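Local coordinates for protein serpin B3 (Homo sapiens, PDB 4ZK3) that probably inhibits proteases as a serpin, chiefly papain-like cysteine proteases such as cathepsins, by presenting a reactive-centre loop that the enzyme cleaves, at residues 51-56 and 302-307; 210-215 and 281-286. One frame throughout, in Å; residues are numbered along the deposited sequence.

Contact 1. Residues 51-56 and 302-307; sequences QQIKKV and MGMVDI
Gln52 reaches from helix 47-57 to the backbone of Val305 and Asp306, where its amide oxygen accepts from two successive N-H groups in the turn after helix 296-302. Its CB and then its CG pass the carbonyl of Gly303, CG lying 3.4 Å from Gly303 O. With CG anti to the carbonyl carbon (chi1 -73°) and the chain extended beyond it, the amide is carried out to that turn. Asp306 N gives OE1 the straighter bond, 2.9 Å long, in the carbonyl plane and on a lone pair; Val305 N, 3.0 Å from OE1, comes from above that plane. A water also donates to OE1 and accepts from Ile307 N, making three grips on one oxygen. NE2 passes the methyl CG2 of Val305. Gln52 NE2 also makes a weak bond to Asp306 OD1 (3.2 Å), while Asp306 OD2 is hydrogen-bonded to Asn48 ND2 in the first turn of helix 47-57. Beside this polar grip, Ile53 and, a turn on, Val56 form an apolar patch with Met304. Val56 sets CG2 against Met304 CG at 3.7 Å, and the bent Met304 chain runs on to Ile53 CG1. Gly303, with positive phi, forms the Schellman motif that ends helix 296-302. Around this junction, helix 31-42 covers Ile53 and Ile307 through Val41, helix 4-19 packs on Val56 and Met302 through Phe11, and Ile307 bonds by its backbone to Leu325 of strand 325-336.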
# COMPACT_ATOMS: atom_id res chain seq x y z
N GLN A 51 -6.61 15.57 15.28
CA GLN A 51 -5.72 14.90 16.21
C GLN A 51 -5.86 13.36 16.13
O GLN A 51 -4.90 12.64 16.18
CB GLN A 51 -5.91 15.41 17.65
CG GLN A 51 -4.71 15.12 18.56
CD GLN A 51 -3.41 15.75 18.02
OE1 GLN A 51 -3.43 16.85 17.44
NE2 GLN A 51 -2.28 15.04 18.19
N GLN A 52 -7.06 12.85 15.96
CA GLN A 52 -7.26 11.41 15.76
C GLN A 52 -6.56 10.88 14.45
O GLN A 52 -6.05 9.76 14.39
CB GLN A 52 -8.77 11.15 15.69
CG GLN A 52 -9.42 11.27 17.06
CD GLN A 52 -10.92 11.16 17.04
OE1 GLN A 52 -11.57 10.96 16.01
NE2 GLN A 52 -11.51 11.29 18.23
N ILE A 53 -6.56 11.70 13.41
CA ILE A 53 -5.98 11.27 12.13
C ILE A 53 -4.50 11.19 12.30
O ILE A 53 -3.89 10.18 11.94
CB ILE A 53 -6.35 12.21 10.95
CG1 ILE A 53 -7.81 12.03 10.64
CG2 ILE A 53 -5.54 11.91 9.67
CD1 ILE A 53 -8.37 13.15 9.82
N LYS A 54 -3.93 12.25 12.87
CA LYS A 54 -2.50 12.29 13.10
C LYS A 54 -2.05 11.10 13.89
O LYS A 54 -1.00 10.51 13.58
CB LYS A 54 -2.05 13.59 13.78
CG LYS A 54 -1.67 14.69 12.81
CD LYS A 54 -1.02 15.91 13.47
CE LYS A 54 -2.06 16.65 14.28
NZ LYS A 54 -2.21 18.10 13.92
N LYS A 55 -2.82 10.72 14.92
CA LYS A 55 -2.41 9.61 15.76
C LYS A 55 -2.45 8.26 15.01
O LYS A 55 -1.58 7.44 15.13
CB LYS A 55 -3.32 9.51 16.98
CG LYS A 55 -3.02 8.24 17.75
CD LYS A 55 -3.63 8.20 19.14
CE LYS A 55 -2.79 7.26 20.02
NZ LYS A 55 -3.68 6.32 20.74
N VAL A 56 -3.51 8.03 14.25
CA VAL A 56 -3.64 6.83 13.43
C VAL A 56 -2.51 6.73 12.42
O VAL A 56 -1.96 5.66 12.25
CB VAL A 56 -5.01 6.84 12.77
CG1 VAL A 56 -5.10 5.90 11.55
CG2 VAL A 56 -6.07 6.49 13.82
N MET A 302 -9.18 2.05 14.93
CA MET A 302 -7.82 2.44 15.10
C MET A 302 -7.79 3.75 15.80
O MET A 302 -6.76 4.15 16.23
CB MET A 302 -7.07 2.47 13.76
CG MET A 302 -6.87 1.06 13.15
SD MET A 302 -6.15 0.85 11.47
CE MET A 302 -4.78 1.92 11.80
N GLY A 303 -8.91 4.46 15.92
CA GLY A 303 -8.91 5.77 16.61
C GLY A 303 -9.58 6.90 15.86
O GLY A 303 -9.81 7.97 16.44
N MET A 304 -9.86 6.69 14.56
CA MET A 304 -10.46 7.76 13.74
C MET A 304 -11.99 7.67 13.84
O MET A 304 -12.64 6.97 13.05
CB MET A 304 -9.97 7.73 12.27
CG MET A 304 -8.66 8.45 12.01
SD MET A 304 -7.97 8.06 10.35
CE MET A 304 -9.28 8.61 9.28
N VAL A 305 -12.55 8.41 14.83
CA VAL A 305 -14.01 8.39 15.06
C VAL A 305 -14.76 9.64 14.64
O VAL A 305 -15.82 9.52 14.00
CB VAL A 305 -14.44 8.03 16.53
CG1 VAL A 305 -14.92 6.58 16.60
CG2 VAL A 305 -13.32 8.24 17.52
N ASP A 306 -14.26 10.81 15.02
CA ASP A 306 -15.02 12.08 14.75
C ASP A 306 -15.34 12.27 13.22
O ASP A 306 -16.40 12.78 12.82
CB ASP A 306 -14.19 13.31 15.23
CG ASP A 306 -14.11 13.46 16.81
OD1 ASP A 306 -14.37 12.46 17.53
OD2 ASP A 306 -13.72 14.58 17.28
N ILE A 307 -14.38 11.84 12.39
CA ILE A 307 -14.39 12.03 10.95
C ILE A 307 -15.54 11.28 10.34
O ILE A 307 -16.04 11.66 9.26
CB ILE A 307 -13.02 11.55 10.37
CG1 ILE A 307 -12.87 11.90 8.92
CG2 ILE A 307 -12.85 10.05 10.49
CD1 ILE A 307 -12.56 13.33 8.67
O HOH W 1 -11.25 11.85 13.32

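Contact 2. Residues 210-215 and 281-286; sequences IQMMRQ and DLHLPR
Met213 and Leu284 face each other in a hydrogen-bonded pair of antiparallel strands that belong to the four-stranded sheet C of the serpin fold. Strand 196-201 lies beyond 210-215, and strand 361-364 beyond 281-286. Met213 N donates to Leu284 O at 2.8 Å and Leu284 N returns a bond to Met213 O; Gln215 and Leu282 repeat the reciprocal pair, and Arg286 N closes the ladder on Gln211 O at 3.0 Å. Packing is tight among the buried side chains on both faces. On one, CD1 of Ile210 presses on CB of Pro285 at 3.5 Å, closer than usual for two carbons. Met212, with CG anti to the backbone N (chi1 -172°) and further bends at chi2 and chi3, folds SD against the backbone around Pro285 N, 3.4 Å away. On the other face, Met213 and Leu284 lie side by side, with Met213 CE 3.9 Å from Leu284 CD2, and Leu282 and Leu284 continue onto Ile234 of strand 229-235. The margin at Gln211 and Arg286 is looser and more exposed. Their side chains meet through carbons, Gln211 CB to Arg286 CD at 4.0 Å, while the Arg286 guanidinium turns to a salt bridge with Glu338. Between their backbones sits a water that accepts from Gln211 N and donates to Arg286 O. On the face of Met212 and Pro285, Arg214 and His283 pack closely although both are partly exposed, and the His283 ring also stacks with His364. The guanidinium plane stands 66° from the imidazole, and it is the aliphatic chain that does the touching: a CH-pi contact places Arg214 CD over the centre of the ring, 3.6 Å from the His283 centroid.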
# COMPACT_ATOMS: atom_id res chain seq x y z
N ILE A 210 1.43 -24.92 -8.43
CA ILE A 210 1.93 -23.57 -8.61
C ILE A 210 3.09 -23.62 -9.59
O ILE A 210 3.81 -24.62 -9.70
CB ILE A 210 2.40 -22.95 -7.24
CG1 ILE A 210 2.12 -21.45 -7.23
CG2 ILE A 210 3.88 -23.32 -6.96
CD1 ILE A 210 2.28 -20.77 -5.89
N GLN A 211 3.31 -22.54 -10.31
CA GLN A 211 4.47 -22.46 -11.19
C GLN A 211 5.62 -21.85 -10.39
O GLN A 211 5.55 -20.68 -9.94
CB GLN A 211 4.13 -21.66 -12.44
CG GLN A 211 3.05 -22.28 -13.32
CD GLN A 211 3.54 -23.59 -13.95
OE1 GLN A 211 3.05 -24.67 -13.60
NE2 GLN A 211 4.55 -23.50 -14.79
N MET A 212 6.67 -22.62 -10.18
CA MET A 212 7.80 -22.18 -9.35
C MET A 212 8.97 -21.71 -10.16
O MET A 212 9.56 -22.47 -10.89
CB MET A 212 8.27 -23.29 -8.38
CG MET A 212 9.32 -22.79 -7.35
SD MET A 212 8.54 -21.65 -6.16
CE MET A 212 7.58 -22.76 -5.17
N MET A 213 9.36 -20.44 -9.98
CA MET A 213 10.51 -19.92 -10.70
C MET A 213 11.75 -20.22 -9.86
O MET A 213 11.68 -20.30 -8.63
CB MET A 213 10.42 -18.42 -10.96
CG MET A 213 9.06 -17.92 -11.44
SD MET A 213 9.06 -16.13 -11.69
CE MET A 213 9.44 -15.47 -10.06
N ARG A 214 12.88 -20.37 -10.51
CA ARG A 214 14.08 -20.87 -9.83
C ARG A 214 15.29 -20.21 -10.44
O ARG A 214 15.34 -20.02 -11.64
CB ARG A 214 14.20 -22.38 -9.99
CG ARG A 214 12.95 -23.12 -9.48
CD ARG A 214 13.01 -24.66 -9.41
NE ARG A 214 12.97 -25.29 -10.70
CZ ARG A 214 14.03 -25.52 -11.47
NH1 ARG A 214 15.23 -25.11 -11.08
NH2 ARG A 214 13.90 -26.14 -12.64
N GLN A 215 16.22 -19.79 -9.58
CA GLN A 215 17.49 -19.26 -9.99
C GLN A 215 18.47 -19.37 -8.82
O GLN A 215 18.04 -19.45 -7.67
CB GLN A 215 17.39 -17.81 -10.49
CG GLN A 215 17.18 -16.76 -9.39
CD GLN A 215 17.22 -15.33 -9.93
OE1 GLN A 215 16.20 -14.65 -10.02
NE2 GLN A 215 18.40 -14.88 -10.32
N ASP A 281 19.70 -20.96 -3.79
CA ASP A 281 18.66 -21.66 -4.75
C ASP A 281 17.47 -20.82 -4.24
O ASP A 281 16.88 -21.11 -3.18
CB ASP A 281 18.30 -23.37 -4.85
CG ASP A 281 17.72 -23.94 -6.40
OD1 ASP A 281 18.31 -23.55 -7.40
OD2 ASP A 281 16.75 -24.73 -6.86
N LEU A 282 17.16 -19.73 -4.95
CA LEU A 282 15.89 -19.02 -4.72
C LEU A 282 14.82 -19.70 -5.56
O LEU A 282 14.95 -19.75 -6.75
CB LEU A 282 16.00 -17.55 -5.12
CG LEU A 282 14.71 -16.72 -5.20
CD1 LEU A 282 13.94 -16.77 -3.88
CD2 LEU A 282 15.12 -15.33 -5.63
N HIS A 283 13.79 -20.21 -4.91
CA HIS A 283 12.58 -20.68 -5.58
C HIS A 283 11.48 -19.71 -5.16
O HIS A 283 11.13 -19.59 -3.94
CB HIS A 283 12.23 -22.13 -5.19
CG HIS A 283 13.24 -23.17 -5.65
ND1 HIS A 283 13.02 -24.52 -5.45
CD2 HIS A 283 14.43 -23.08 -6.30
CE1 HIS A 283 14.05 -25.21 -5.93
NE2 HIS A 283 14.92 -24.37 -6.44
N LEU A 284 10.94 -19.00 -6.15
CA LEU A 284 9.86 -18.01 -5.95
C LEU A 284 8.74 -18.28 -6.94
O LEU A 284 9.00 -18.42 -8.11
CB LEU A 284 10.46 -16.61 -6.21
CG LEU A 284 9.58 -15.39 -5.86
CD1 LEU A 284 9.43 -15.22 -4.36
CD2 LEU A 284 10.11 -14.11 -6.47
N PRO A 285 7.51 -18.39 -6.47
CA PRO A 285 6.41 -18.70 -7.38
C PRO A 285 5.98 -17.48 -8.25
O PRO A 285 6.17 -16.32 -7.87
CB PRO A 285 5.30 -19.13 -6.46
CG PRO A 285 5.60 -18.39 -5.17
CD PRO A 285 7.08 -18.31 -5.08
N ARG A 286 5.46 -17.77 -9.43
CA ARG A 286 4.71 -16.80 -10.21
C ARG A 286 3.46 -16.70 -9.43
O ARG A 286 2.92 -17.74 -9.02
CB ARG A 286 4.35 -17.35 -11.59
CG ARG A 286 5.52 -17.55 -12.51
CD ARG A 286 5.14 -18.08 -13.93
NE ARG A 286 3.96 -17.44 -14.48
CZ ARG A 286 3.94 -16.46 -15.38
NH1 ARG A 286 5.03 -15.99 -15.98
NH2 ARG A 286 2.77 -15.97 -15.72
O HOH W 2 1.91 -19.91 -10.34

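Overall arrangement
From the N terminus the chain passes through helix 4-19 and helix 31-42 into helix 47-57, whose residues 51-56 wait for their partner some 246 residues further on. Within that long loop, strand 206-224 and strand 276-294 pair at contact 2, closing a smaller loop of 65 residues nested wholly inside the larger one. The chain then leaves strand 276-294 for helix 296-302, and residues 302-307 complete contact 1. The two contacts lie on opposite sides of the chain's centre, with centres 42 Å apart and nearest atoms about 27 Å apart. Contact 1 ties helix 47-57 to the turn after helix 296-302; contact 2 joins neighbouring strands of sheet C.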